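Local coordinates for acetolactate synthase isozyme 1 large subunit (Escherichia coli, PDB 6LPI), which is the large subunit of a thiamine diphosphate-dependent enzyme and binds thiamine diphosphate, a magnesium ion and flavin-adenine dinucleotide, at residues F22-G27 against S49-H54; K29-I34 against P77-A82; A236-T241 against Q341-W346; N270-E275 against Q348-L353. All coordinates share one frame; numbering follows the deposited sequence.

Interaction 1: residues F22-G27 against S49-H54; sequences FLEQQG and STQIRH
L23 and E24, near the end of helix 15-25, receive the methyl tip of I52, and this is the densely packed part of the contact. The I52 CD1 atom touches L23 CB at 3.8 Å and passes E24 CG at the same distance, so one terminal methyl rests both on the helix and on the aliphatic stem of a glutamate. I52 has CG1 anti to its carbonyl carbon (chi1 -54°), and its second torsion is extended, which carries CD1 out to the helix surface. I52 also packs against V31 and L46, and L23 meets F155.

Beyond the stem, the E24 chain runs extended to S49. S49 OG donates to E24 OE1 at 2.9 Å, entering on the anti lone pair, away from the other oxygen. S49 OG also accepts from Q51 N (3.3 Å), an ST turn. The bond from I52 N to S49 OG (3.1 Å) adds an ST motif, and together they fix the loop leading into strand 53-56. That strand is the outermost, within this chain, of the parallel sheet of the N-terminal thiamine diphosphate-binding domain, to which helix 15-25 also belongs. The helix is finished by a Schellman motif with G27, at positive phi, as its C-prime residue; G27 N bonds to E24 O at 2.7 Å.

Toward solvent the fit is looser. Q51 is exposed and stretches its extended chain back over the helix end, its amide plane turned only 26° from the E24 carboxylate. The touch is by van der Waals contact, Q51 OE1 lying 3.4 Å from E24 CB, while Q51 NE2 comes no nearer to G27 CA than 4.1 Å.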
loop_
_atom_site.group_PDB
_atom_site.type_symbol
_atom_site.label_atom_id
_atom_site.label_comp_id
_atom_site.label_asym_id
_atom_site.label_seq_id
_atom_site.Cartn_x
_atom_site.Cartn_y
_atom_site.Cartn_z
ATOM N N PHE B 22 -9.117 23.166 9.722
ATOM C CA PHE B 22 -9.647 21.817 9.595
ATOM C C PHE B 22 -8.564 20.791 9.886
ATOM O O PHE B 22 -8.789 19.822 10.629
ATOM C CB PHE B 22 -10.228 21.648 8.187
ATOM C CG PHE B 22 -10.804 20.274 7.900
ATOM C CD1 PHE B 22 -9.990 19.233 7.444
ATOM C CD2 PHE B 22 -12.167 20.034 8.050
ATOM C CE1 PHE B 22 -10.523 17.972 7.185
ATOM C CE2 PHE B 22 -12.705 18.766 7.785
ATOM C CZ PHE B 22 -11.887 17.743 7.358
ATOM N N LEU B 23 -7.367 20.996 9.319
ATOM C CA LEU B 23 -6.264 20.072 9.578
ATOM C C LEU B 23 -5.938 20.025 11.066
ATOM O O LEU B 23 -5.661 18.951 11.614
ATOM C CB LEU B 23 -5.036 20.459 8.759
ATOM C CG LEU B 23 -5.206 20.260 7.253
ATOM C CD1 LEU B 23 -3.893 20.509 6.524
ATOM C CD2 LEU B 23 -5.751 18.871 6.938
ATOM N N GLU B 24 -5.957 21.182 11.741
ATOM C CA GLU B 24 -5.752 21.168 13.183
ATOM C C GLU B 24 -6.804 20.311 13.861
ATOM O O GLU B 24 -6.476 19.391 14.623
ATOM C CB GLU B 24 -5.820 22.583 13.777
ATOM C CG GLU B 24 -4.658 23.514 13.467
ATOM C CD GLU B 24 -4.906 24.915 13.963
ATOM O OE1 GLU B 24 -3.940 25.715 14.002
ATOM O OE2 GLU B 24 -6.069 25.212 14.315
ATOM N N GLN B 25 -8.072 20.520 13.499
ATOM C CA GLN B 25 -9.140 19.786 14.160
ATOM C C GLN B 25 -9.155 18.302 13.815
ATOM O O GLN B 25 -9.839 17.536 14.501
ATOM C CB GLN B 25 -10.483 20.446 13.851
ATOM C CG GLN B 25 -10.618 21.842 14.458
ATOM C CD GLN B 25 -10.196 21.878 15.925
ATOM O OE1 GLN B 25 -10.771 21.181 16.764
ATOM N NE2 GLN B 25 -9.209 22.721 16.247
ATOM N N GLN B 26 -8.404 17.860 12.812
ATOM C CA GLN B 26 -8.217 16.427 12.631
ATOM C C GLN B 26 -7.005 15.904 13.392
ATOM O O GLN B 26 -6.642 14.736 13.227
ATOM C CB GLN B 26 -8.059 16.071 11.154
ATOM C CG GLN B 26 -9.205 16.459 10.260
ATOM C CD GLN B 26 -10.514 15.866 10.707
ATOM O OE1 GLN B 26 -10.655 14.640 10.819
ATOM N NE2 GLN B 26 -11.502 16.730 10.927
ATOM N N GLY B 27 -6.384 16.729 14.238
ATOM C CA GLY B 27 -5.262 16.277 15.034
ATOM C C GLY B 27 -3.924 16.228 14.325
ATOM O O GLY B 27 -2.960 15.733 14.909
ATOM N N SER B 49 -0.087 28.545 12.367
ATOM C CA SER B 49 -0.552 27.452 13.210
ATOM C C SER B 49 0.416 27.260 14.363
ATOM O O SER B 49 1.634 27.238 14.171
ATOM C CB SER B 49 -0.688 26.161 12.393
ATOM O OG SER B 49 -1.221 25.076 13.152
ATOM N N THR B 50 -0.116 27.191 15.570
ATOM C CA THR B 50 0.681 26.803 16.725
ATOM C C THR B 50 0.718 25.296 16.947
ATOM O O THR B 50 1.352 24.839 17.906
ATOM C CB THR B 50 0.173 27.511 17.986
ATOM O OG1 THR B 50 1.105 27.290 19.037
ATOM C CG2 THR B 50 -1.174 26.966 18.417
ATOM N N GLN B 51 0.022 24.525 16.117
ATOM C CA GLN B 51 -0.134 23.089 16.301
ATOM C C GLN B 51 0.540 22.260 15.212
ATOM O O GLN B 51 0.999 21.149 15.488
ATOM C CB GLN B 51 -1.622 22.716 16.355
ATOM C CG GLN B 51 -1.884 21.225 16.324
ATOM C CD GLN B 51 -3.317 20.852 16.625
ATOM O OE1 GLN B 51 -4.210 21.700 16.632
ATOM N NE2 GLN B 51 -3.551 19.564 16.851
ATOM N N ILE B 52 0.612 22.765 13.980
ATOM C CA ILE B 52 1.093 21.994 12.840
ATOM C C ILE B 52 2.471 22.515 12.448
ATOM O O ILE B 52 2.619 23.681 12.057
ATOM C CB ILE B 52 0.097 22.051 11.665
ATOM C CG1 ILE B 52 -1.289 21.612 12.128
ATOM C CG2 ILE B 52 0.536 21.176 10.516
ATOM C CD1 ILE B 52 -2.344 21.740 11.069
ATOM N N ARG B 53 3.479 21.654 12.572
ATOM C CA ARG B 53 4.799 21.892 11.997
ATOM C C ARG B 53 4.834 21.392 10.549
ATOM O O ARG B 53 4.147 20.432 10.172
ATOM C CB ARG B 53 5.902 21.205 12.821
ATOM C CG ARG B 53 7.203 20.885 12.056
ATOM C CD ARG B 53 8.281 20.230 12.931
ATOM N NE ARG B 53 7.733 19.226 13.840
ATOM C CZ ARG B 53 8.442 18.225 14.356
ATOM N NH1 ARG B 53 9.730 18.102 14.043
ATOM N NH2 ARG B 53 7.869 17.349 15.182
ATOM N N HIS B 54 5.621 22.081 9.729
ATOM C CA HIS B 54 5.754 21.784 8.309
ATOM C C HIS B 54 7.181 21.332 8.037
ATOM O O HIS B 54 8.123 22.072 8.312
ATOM C CB HIS B 54 5.438 23.009 7.448
ATOM C CG HIS B 54 5.950 22.894 6.048
ATOM N ND1 HIS B 54 5.227 22.285 5.046
ATOM C CD2 HIS B 54 7.133 23.259 5.498
ATOM C CE1 HIS B 54 5.934 22.300 3.931
ATOM N NE2 HIS B 54 7.093 22.887 4.178
#

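Interaction 2: residues K29-I34 against P77-A82; sequences KIVTGI and PAVCMA
V31 on strand 30-33 meets V79 and M81 on strand 78-82, two neighbouring parallel strands in the six-stranded parallel sheet of the N-terminal thiamine diphosphate-binding domain. The strand directions differ by 33°. V31 divides its two methyls between two partners. CG2 comes to V79 CB at 4.1 Å, the two valines crossing at a slant, whereas CG1 meets M81 SD at 3.6 Å with the side chains nearly perpendicular. M81 has CG anti to its carbonyl carbon and is extended at its second torsion (chi2 -174°), which sets SD against V31 CG1; the bend at the third torsion turns only the terminal methyl. V79 also packs on I106, I108 and F155.

T32 and C80 pair on the other face of the sheet. T32 OG1 bonds to I55 O on strand 53-56, while its CG2 methyl lies 3.8 Å from V79 O. At the adjoining pair, G33 and M81, the backbones come close, their CA atoms 4.3 Å apart. The segments end just before P35 and C83, which line the thiamine diphosphate pocket together with E60, a residue that A82 touches.

Backbone bonds tie the two edges, those from T32 N to V79 O and from M81 N to T32 O being weak. The firmer one runs from I34 N to M81 O at 3.1 Å, the donor tilted 33° from the carbonyl plane.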
loop_
_atom_site.group_PDB
_atom_site.type_symbol
_atom_site.label_atom_id
_atom_site.label_comp_id
_atom_site.label_asym_id
_atom_site.label_seq_id
_atom_site.Cartn_x
_atom_site.Cartn_y
_atom_site.Cartn_z
ATOM N N LYS B 29 -0.370 16.961 13.468
ATOM C CA LYS B 29 0.728 17.670 14.120
ATOM C C LYS B 29 1.877 17.958 13.169
ATOM O O LYS B 29 2.659 18.872 13.428
ATOM C CB LYS B 29 1.237 16.863 15.338
ATOM C CG LYS B 29 2.676 17.126 15.811
ATOM C CD LYS B 29 3.201 15.996 16.734
ATOM C CE LYS B 29 4.720 15.749 16.572
ATOM N NZ LYS B 29 5.113 14.294 16.467
ATOM N N ILE B 30 1.967 17.229 12.059
ATOM C CA ILE B 30 3.036 17.362 11.077
ATOM C C ILE B 30 2.437 17.357 9.684
ATOM O O ILE B 30 1.501 16.609 9.396
ATOM C CB ILE B 30 4.088 16.239 11.231
ATOM C CG1 ILE B 30 4.633 16.178 12.661
ATOM C CG2 ILE B 30 5.159 16.281 10.147
ATOM C CD1 ILE B 30 5.553 15.002 12.899
ATOM N N VAL B 31 2.994 18.184 8.813
ATOM C CA VAL B 31 2.589 18.254 7.416
ATOM C C VAL B 31 3.845 18.442 6.580
ATOM O O VAL B 31 4.710 19.247 6.930
ATOM C CB VAL B 31 1.576 19.406 7.209
ATOM C CG1 VAL B 31 1.628 19.945 5.797
ATOM C CG2 VAL B 31 0.184 18.931 7.549
ATOM N N THR B 32 3.937 17.759 5.449
ATOM C CA THR B 32 5.185 17.856 4.714
ATOM C C THR B 32 4.902 18.207 3.267
ATOM O O THR B 32 4.009 17.632 2.645
ATOM C CB THR B 32 5.992 16.548 4.798
ATOM O OG1 THR B 32 7.127 16.629 3.932
ATOM C CG2 THR B 32 5.155 15.395 4.352
ATOM N N GLY B 33 5.665 19.152 2.739
ATOM C CA GLY B 33 5.466 19.555 1.366
ATOM C C GLY B 33 6.551 20.490 0.887
ATOM O O GLY B 33 7.635 20.562 1.466
ATOM N N ILE B 34 6.253 21.175 -0.208
ATOM C CA ILE B 34 7.128 22.192 -0.777
ATOM C C ILE B 34 6.304 23.349 -1.330
ATOM O O ILE B 34 5.388 23.140 -2.145
ATOM C CB ILE B 34 8.028 21.620 -1.880
ATOM C CG1 ILE B 34 8.921 20.492 -1.355
ATOM C CG2 ILE B 34 8.767 22.756 -2.595
ATOM C CD1 ILE B 34 9.943 20.007 -2.366
ATOM N N PRO B 77 -4.626 9.002 8.256
ATOM C CA PRO B 77 -4.091 9.750 7.096
ATOM C C PRO B 77 -3.030 10.797 7.442
ATOM O O PRO B 77 -3.120 11.516 8.441
ATOM C CB PRO B 77 -5.325 10.427 6.496
ATOM C CG PRO B 77 -6.425 10.250 7.493
ATOM C CD PRO B 77 -6.101 9.022 8.283
ATOM N N ALA B 78 -2.000 10.858 6.596
ATOM C CA ALA B 78 -0.950 11.868 6.627
ATOM C C ALA B 78 -1.089 12.749 5.391
ATOM O O ALA B 78 -1.655 12.325 4.390
ATOM C CB ALA B 78 0.425 11.218 6.696
ATOM N N VAL B 79 -0.605 13.985 5.469
ATOM C CA VAL B 79 -0.882 15.024 4.481
ATOM C C VAL B 79 0.408 15.510 3.835
ATOM O O VAL B 79 1.372 15.838 4.534
ATOM C CB VAL B 79 -1.639 16.194 5.129
ATOM C CG1 VAL B 79 -1.771 17.359 4.160
ATOM C CG2 VAL B 79 -3.016 15.712 5.609
ATOM N N CYS B 80 0.402 15.620 2.501
ATOM C CA CYS B 80 1.505 16.243 1.771
ATOM C C CYS B 80 0.988 17.350 0.866
ATOM O O CYS B 80 -0.178 17.355 0.477
ATOM C CB CYS B 80 2.293 15.223 0.951
ATOM S SG CYS B 80 1.275 14.103 0.022
ATOM N N MET B 81 1.859 18.302 0.528
ATOM C CA MET B 81 1.409 19.514 -0.155
ATOM C C MET B 81 2.364 19.906 -1.269
ATOM O O MET B 81 3.581 19.796 -1.114
ATOM C CB MET B 81 1.331 20.694 0.812
ATOM C CG MET B 81 0.679 20.407 2.125
ATOM S SD MET B 81 0.530 21.942 3.016
ATOM C CE MET B 81 -1.220 22.272 2.805
ATOM N N ALA B 82 1.815 20.426 -2.365
ATOM C CA ALA B 82 2.656 20.890 -3.462
ATOM C C ALA B 82 1.908 21.951 -4.269
ATOM O O ALA B 82 0.695 22.135 -4.123
ATOM C CB ALA B 82 3.108 19.722 -4.339
#

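Interaction 3: residues A236-T241 against Q341-W346; sequences AQLPTT and QPRAEW
R343 and A236 supply the hydrogen bond that joins these segments. R343 NE donates to A236 O at 2.9 Å, with an N-H...O angle of 163°; the donor lies in the carbonyl plane, and the oxygen sits at the edge of the guanidinium, close to its plane. R343 NH2 is held by I208 O and NH1 is bonded as well, so all three nitrogens have partners and the flat group is fixed in its rotation. Q341 NE2, whose own hydrogen bond goes to N209 O, lies above one guanidinium face, toward its rim. The accepting carbonyl belongs to a helix end: Q237, at positive phi, is the C-prime residue of the Schellman motif that closes helix 226-235.

Van der Waals contacts fill in round this bond. A236 CB reaches R343 NH2 at 3.8 Å, and L238 CD2 approaches the same nitrogen obliquely at 4.0 Å. Q237 lays its CB against Q341 O (3.4 Å), while its bent chain turns the amide NE2 back to E234 O.

The remaining touch is between a proline and an indole. P239 meets the pyrrole part of W346 at a slant, its CG and CD both nearest W346 NE1 and its CG 3.9 Å from W346 CE2. With its CG anti to the backbone N (chi1 170°), W346 points its ring at the proline, and W346 NE1 donates to P214 O.

Around them, R343 occupies the N-cap position of helix 344-354, L238 and R343 both lean on P214, and P239 packs on L258; strands 214-218, 240-242 and 257-260 are neighbours in the parallel sheet of the Rossmann-like central domain.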
loop_
_atom_site.group_PDB
_atom_site.type_symbol
_atom_site.label_atom_id
_atom_site.label_comp_id
_atom_site.label_asym_id
_atom_site.label_seq_id
_atom_site.Cartn_x
_atom_site.Cartn_y
_atom_site.Cartn_z
ATOM N N ALA B 236 -6.834 -22.613 16.933
ATOM C CA ALA B 236 -7.013 -23.676 15.955
ATOM C C ALA B 236 -5.695 -24.301 15.533
ATOM O O ALA B 236 -5.706 -25.286 14.781
ATOM C CB ALA B 236 -7.762 -23.152 14.728
ATOM N N GLN B 237 -4.577 -23.760 16.011
ATOM C CA GLN B 237 -3.235 -24.233 15.683
ATOM C C GLN B 237 -3.017 -24.318 14.169
ATOM O O GLN B 237 -2.634 -25.350 13.607
ATOM C CB GLN B 237 -2.987 -25.577 16.373
ATOM C CG GLN B 237 -2.793 -25.385 17.830
ATOM C CD GLN B 237 -1.358 -25.060 18.143
ATOM O OE1 GLN B 237 -0.441 -25.815 17.813
ATOM N NE2 GLN B 237 -1.147 -23.884 18.720
ATOM N N LEU B 238 -3.193 -23.201 13.543
ATOM C CA LEU B 238 -3.114 -23.084 12.096
ATOM C C LEU B 238 -1.694 -22.741 11.686
ATOM O O LEU B 238 -1.110 -21.799 12.233
ATOM C CB LEU B 238 -4.045 -21.991 11.617
ATOM C CG LEU B 238 -5.479 -22.219 12.081
ATOM C CD1 LEU B 238 -6.375 -21.137 11.518
ATOM C CD2 LEU B 238 -5.963 -23.616 11.712
ATOM N N PRO B 239 -1.085 -23.493 10.779
ATOM C CA PRO B 239 0.093 -22.965 10.086
ATOM C C PRO B 239 -0.280 -21.653 9.413
ATOM O O PRO B 239 -1.290 -21.567 8.717
ATOM C CB PRO B 239 0.422 -24.067 9.069
ATOM C CG PRO B 239 -0.044 -25.326 9.740
ATOM C CD PRO B 239 -1.231 -24.949 10.602
ATOM N N THR B 240 0.496 -20.604 9.672
ATOM C CA THR B 240 0.170 -19.279 9.150
ATOM C C THR B 240 1.278 -18.747 8.255
ATOM O O THR B 240 2.448 -18.726 8.641
ATOM C CB THR B 240 -0.098 -18.304 10.287
ATOM O OG1 THR B 240 1.143 -18.028 10.927
ATOM C CG2 THR B 240 -1.016 -18.925 11.298
ATOM N N THR B 241 0.907 -18.364 7.044
ATOM C CA THR B 241 1.811 -17.738 6.099
ATOM C C THR B 241 1.425 -16.272 5.946
ATOM O O THR B 241 0.251 -15.907 6.065
ATOM C CB THR B 241 1.777 -18.459 4.742
ATOM O OG1 THR B 241 2.798 -17.930 3.888
ATOM C CG2 THR B 241 0.434 -18.292 4.059
ATOM N N GLN B 341 -8.053 -27.591 18.237
ATOM C CA GLN B 341 -7.492 -28.858 17.761
ATOM C C GLN B 341 -5.964 -28.845 17.761
ATOM O O GLN B 341 -5.346 -27.869 17.317
ATOM C CB GLN B 341 -7.961 -29.173 16.343
ATOM C CG GLN B 341 -9.413 -28.891 16.064
ATOM C CD GLN B 341 -9.834 -29.402 14.698
ATOM O OE1 GLN B 341 -9.306 -30.403 14.210
ATOM N NE2 GLN B 341 -10.785 -28.714 14.070
ATOM N N PRO B 342 -5.335 -29.914 18.216
ATOM C CA PRO B 342 -3.871 -29.969 18.203
ATOM C C PRO B 342 -3.285 -30.029 16.783
ATOM O O PRO B 342 -2.124 -29.675 16.576
ATOM C CB PRO B 342 -3.569 -31.270 18.951
ATOM C CG PRO B 342 -4.729 -31.447 19.869
ATOM C CD PRO B 342 -5.922 -30.911 19.128
ATOM N N ARG B 343 -4.085 -30.503 15.830
ATOM C CA ARG B 343 -3.662 -30.742 14.446
ATOM C C ARG B 343 -2.290 -31.409 14.395
ATOM O O ARG B 343 -1.398 -30.965 13.660
ATOM C CB ARG B 343 -3.685 -29.552 13.482
ATOM C CG ARG B 343 -4.698 -28.483 13.850
ATOM C CD ARG B 343 -5.806 -28.423 12.819
ATOM N NE ARG B 343 -6.764 -27.356 13.097
ATOM C CZ ARG B 343 -7.923 -27.218 12.460
ATOM N NH1 ARG B 343 -8.255 -28.085 11.520
ATOM N NH2 ARG B 343 -8.750 -26.227 12.768
ATOM N N ALA B 344 -2.114 -32.469 15.188
ATOM C CA ALA B 344 -0.780 -33.029 15.387
ATOM C C ALA B 344 -0.178 -33.565 14.091
ATOM O O ALA B 344 0.944 -33.195 13.720
ATOM C CB ALA B 344 -0.843 -34.135 16.440
ATOM N N GLU B 345 -0.936 -34.396 13.360
ATOM C CA GLU B 345 -0.400 -35.025 12.153
ATOM C C GLU B 345 -0.091 -33.995 11.076
ATOM O O GLU B 345 0.903 -34.122 10.341
ATOM C CB GLU B 345 -1.348 -36.106 11.640
ATOM C CG GLU B 345 -0.786 -37.494 11.891
ATOM C CD GLU B 345 -1.624 -38.608 11.308
ATOM O OE1 GLU B 345 -2.853 -38.597 11.504
ATOM O OE2 GLU B 345 -1.053 -39.518 10.679
ATOM N N TRP B 346 -0.938 -32.975 10.950
ATOM C CA TRP B 346 -0.671 -31.946 9.958
ATOM C C TRP B 346 0.612 -31.214 10.314
ATOM O O TRP B 346 1.454 -30.975 9.446
ATOM C CB TRP B 346 -1.894 -31.027 9.860
ATOM C CG TRP B 346 -1.846 -29.711 9.080
ATOM C CD1 TRP B 346 -2.357 -28.509 9.494
ATOM C CD2 TRP B 346 -1.293 -29.470 7.769
ATOM N NE1 TRP B 346 -2.186 -27.555 8.526
ATOM C CE2 TRP B 346 -1.525 -28.109 7.463
ATOM C CE3 TRP B 346 -0.624 -30.265 6.831
ATOM C CZ2 TRP B 346 -1.113 -27.532 6.262
ATOM C CZ3 TRP B 346 -0.221 -29.693 5.649
ATOM C CH2 TRP B 346 -0.466 -28.337 5.370
#

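Interaction 4: residues N270-E275 against Q348-L353; sequences NYILQE and QLVADL
I272, V350 and L353 make an apolar helix-to-helix contact in the central domain, where helix 267-273 and the residues after it meet helix 344-354 with no hydrogen bond between the segments. I272 is its hub and uses different atoms for its two partners. Its CD1 tip touches V350 CG1 at 3.6 Å, the side chains crossing at about a right angle. Its CG1 lies 3.6 Å from L353 CD1; here the chains slide past one another in opposite directions, and L353 CB lies 3.9 Å from I272 CG1.

The L353 CD1 methyl extends the contact further: E275 CG reaches it at 3.9 Å, and Y271 CB stands at the margin, 4.5 Å away. E275 bends at its second torsion (chi2 -75°), so its methylene, not its carboxylate, does the touching. The E275 carbonyl oxygen accepts from R213 NE.

Beneath the helices, I272 and V350 both rest on L258 of strand 257-260. Helices packed together over a parallel sheet with strand order 3-2-1-4-5-6 are characteristic of the Rossmann-like fold, to whose clan the central domain belongs.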
loop_
_atom_site.group_PDB
_atom_site.type_symbol
_atom_site.label_atom_id
_atom_site.label_comp_id
_atom_site.label_asym_id
_atom_site.label_seq_id
_atom_site.Cartn_x
_atom_site.Cartn_y
_atom_site.Cartn_z
ATOM N N ASN B 270 6.118 -22.814 0.435
ATOM C CA ASN B 270 5.528 -22.867 -0.891
ATOM C C ASN B 270 5.070 -24.284 -1.223
ATOM O O ASN B 270 3.985 -24.465 -1.774
ATOM C CB ASN B 270 6.510 -22.351 -1.936
ATOM C CG ASN B 270 6.220 -20.928 -2.329
ATOM O OD1 ASN B 270 5.201 -20.363 -1.941
ATOM N ND2 ASN B 270 7.091 -20.350 -3.134
ATOM N N TYR B 271 5.842 -25.307 -0.838
ATOM C CA TYR B 271 5.368 -26.677 -1.043
ATOM C C TYR B 271 4.244 -27.022 -0.075
ATOM O O TYR B 271 3.307 -27.749 -0.432
ATOM C CB TYR B 271 6.512 -27.687 -0.878
ATOM C CG TYR B 271 7.518 -27.699 -2.011
ATOM C CD1 TYR B 271 7.139 -27.403 -3.309
ATOM C CD2 TYR B 271 8.870 -27.951 -1.767
ATOM C CE1 TYR B 271 8.069 -27.373 -4.341
ATOM C CE2 TYR B 271 9.815 -27.931 -2.806
ATOM C CZ TYR B 271 9.396 -27.643 -4.089
ATOM O OH TYR B 271 10.290 -27.615 -5.133
ATOM N N ILE B 272 4.323 -26.518 1.159
ATOM C CA ILE B 272 3.334 -26.862 2.171
ATOM C C ILE B 272 1.952 -26.388 1.759
ATOM O O ILE B 272 0.959 -27.084 1.989
ATOM C CB ILE B 272 3.734 -26.283 3.537
ATOM C CG1 ILE B 272 4.828 -27.152 4.166
ATOM C CG2 ILE B 272 2.489 -26.150 4.446
ATOM C CD1 ILE B 272 5.650 -26.455 5.246
ATOM N N LEU B 273 1.861 -25.200 1.143
ATOM C CA LEU B 273 0.550 -24.674 0.766
ATOM C C LEU B 273 -0.163 -25.582 -0.228
ATOM O O LEU B 273 -1.393 -25.721 -0.177
ATOM C CB LEU B 273 0.699 -23.265 0.205
ATOM C CG LEU B 273 0.798 -22.193 1.297
ATOM C CD1 LEU B 273 1.641 -21.020 0.872
ATOM C CD2 LEU B 273 -0.572 -21.693 1.642
ATOM N N GLN B 274 0.596 -26.246 -1.101
ATOM C CA GLN B 274 0.031 -27.162 -2.084
ATOM C C GLN B 274 -0.568 -28.407 -1.448
ATOM O O GLN B 274 -1.318 -29.128 -2.115
ATOM C CB GLN B 274 1.120 -27.531 -3.098
ATOM C CG GLN B 274 1.543 -26.361 -3.951
ATOM C CD GLN B 274 0.536 -26.090 -5.048
ATOM O OE1 GLN B 274 -0.193 -25.095 -5.025
ATOM N NE2 GLN B 274 0.536 -26.950 -6.050
ATOM N N GLU B 275 -0.230 -28.683 -0.195
ATOM C CA GLU B 275 -0.832 -29.749 0.592
ATOM C C GLU B 275 -2.105 -29.308 1.310
ATOM O O GLU B 275 -2.829 -30.159 1.836
ATOM C CB GLU B 275 0.166 -30.268 1.643
ATOM C CG GLU B 275 1.539 -30.668 1.140
ATOM C CD GLU B 275 1.557 -31.986 0.406
ATOM O OE1 GLU B 275 2.598 -32.302 -0.215
ATOM O OE2 GLU B 275 0.569 -32.740 0.505
ATOM N N GLN B 348 3.178 -32.583 11.942
ATOM C CA GLN B 348 4.293 -33.454 11.558
ATOM C C GLN B 348 4.573 -33.339 10.074
ATOM O O GLN B 348 5.730 -33.441 9.647
ATOM C CB GLN B 348 4.064 -34.928 11.891
ATOM C CG GLN B 348 3.160 -35.263 13.032
ATOM C CD GLN B 348 2.880 -36.770 13.090
ATOM O OE1 GLN B 348 3.518 -37.564 12.389
ATOM N NE2 GLN B 348 1.917 -37.165 13.925
ATOM N N LEU B 349 3.525 -33.139 9.274
ATOM C CA LEU B 349 3.737 -32.994 7.842
ATOM C C LEU B 349 4.414 -31.677 7.521
ATOM O O LEU B 349 5.327 -31.626 6.682
ATOM C CB LEU B 349 2.398 -33.136 7.117
ATOM C CG LEU B 349 2.318 -32.829 5.624
ATOM C CD1 LEU B 349 3.436 -33.539 4.840
ATOM C CD2 LEU B 349 0.929 -33.262 5.116
ATOM N N VAL B 350 4.016 -30.611 8.215
ATOM C CA VAL B 350 4.669 -29.323 8.003
ATOM C C VAL B 350 6.154 -29.445 8.309
ATOM O O VAL B 350 7.013 -29.128 7.475
ATOM C CB VAL B 350 4.020 -28.226 8.869
ATOM C CG1 VAL B 350 4.706 -26.862 8.653
ATOM C CG2 VAL B 350 2.519 -28.132 8.622
ATOM N N ALA B 351 6.472 -30.033 9.462
ATOM C CA ALA B 351 7.863 -30.194 9.857
ATOM C C ALA B 351 8.629 -31.091 8.893
ATOM O O ALA B 351 9.760 -30.771 8.513
ATOM C CB ALA B 351 7.941 -30.753 11.278
ATOM N N ASP B 352 8.041 -32.222 8.489
ATOM C CA ASP B 352 8.736 -33.114 7.561
ATOM C C ASP B 352 9.088 -32.407 6.259
ATOM O O ASP B 352 10.192 -32.585 5.725
ATOM C CB ASP B 352 7.911 -34.371 7.310
ATOM C CG ASP B 352 8.142 -35.425 8.376
ATOM O OD1 ASP B 352 9.193 -35.354 9.060
ATOM O OD2 ASP B 352 7.288 -36.321 8.528
ATOM N N LEU B 353 8.166 -31.602 5.726
ATOM C CA LEU B 353 8.510 -30.835 4.532
ATOM C C LEU B 353 9.583 -29.792 4.829
ATOM O O LEU B 353 10.447 -29.540 3.982
ATOM C CB LEU B 353 7.257 -30.177 3.944
ATOM C CG LEU B 353 6.444 -31.053 2.983
ATOM C CD1 LEU B 353 5.215 -30.320 2.530
ATOM C CD2 LEU B 353 7.272 -31.391 1.781
#

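Overall arrangement
The four contacts form two pairs, one in each of two parallel alpha/beta domains. Interactions 1 and 2 have centres 10 Å apart and meet through strands 53-56 and 30-33, where V31 N probably bonds to R53 O at 2.9 Å. Interactions 3 and 4, centres 11 Å apart, share helix 344-354: W346 CH2 of one packs 3.8 Å from I272 CG2 of the other. The pairs lie on opposite sides of the chain's centre, interactions 1 and 4 being about 52 Å apart between centres. Interaction 2 leads up to one thiamine diphosphate pocket; a second, with the magnesium site of D444 and N471, is in the C-terminal domain, consistent with the family's active sites being built between subunits.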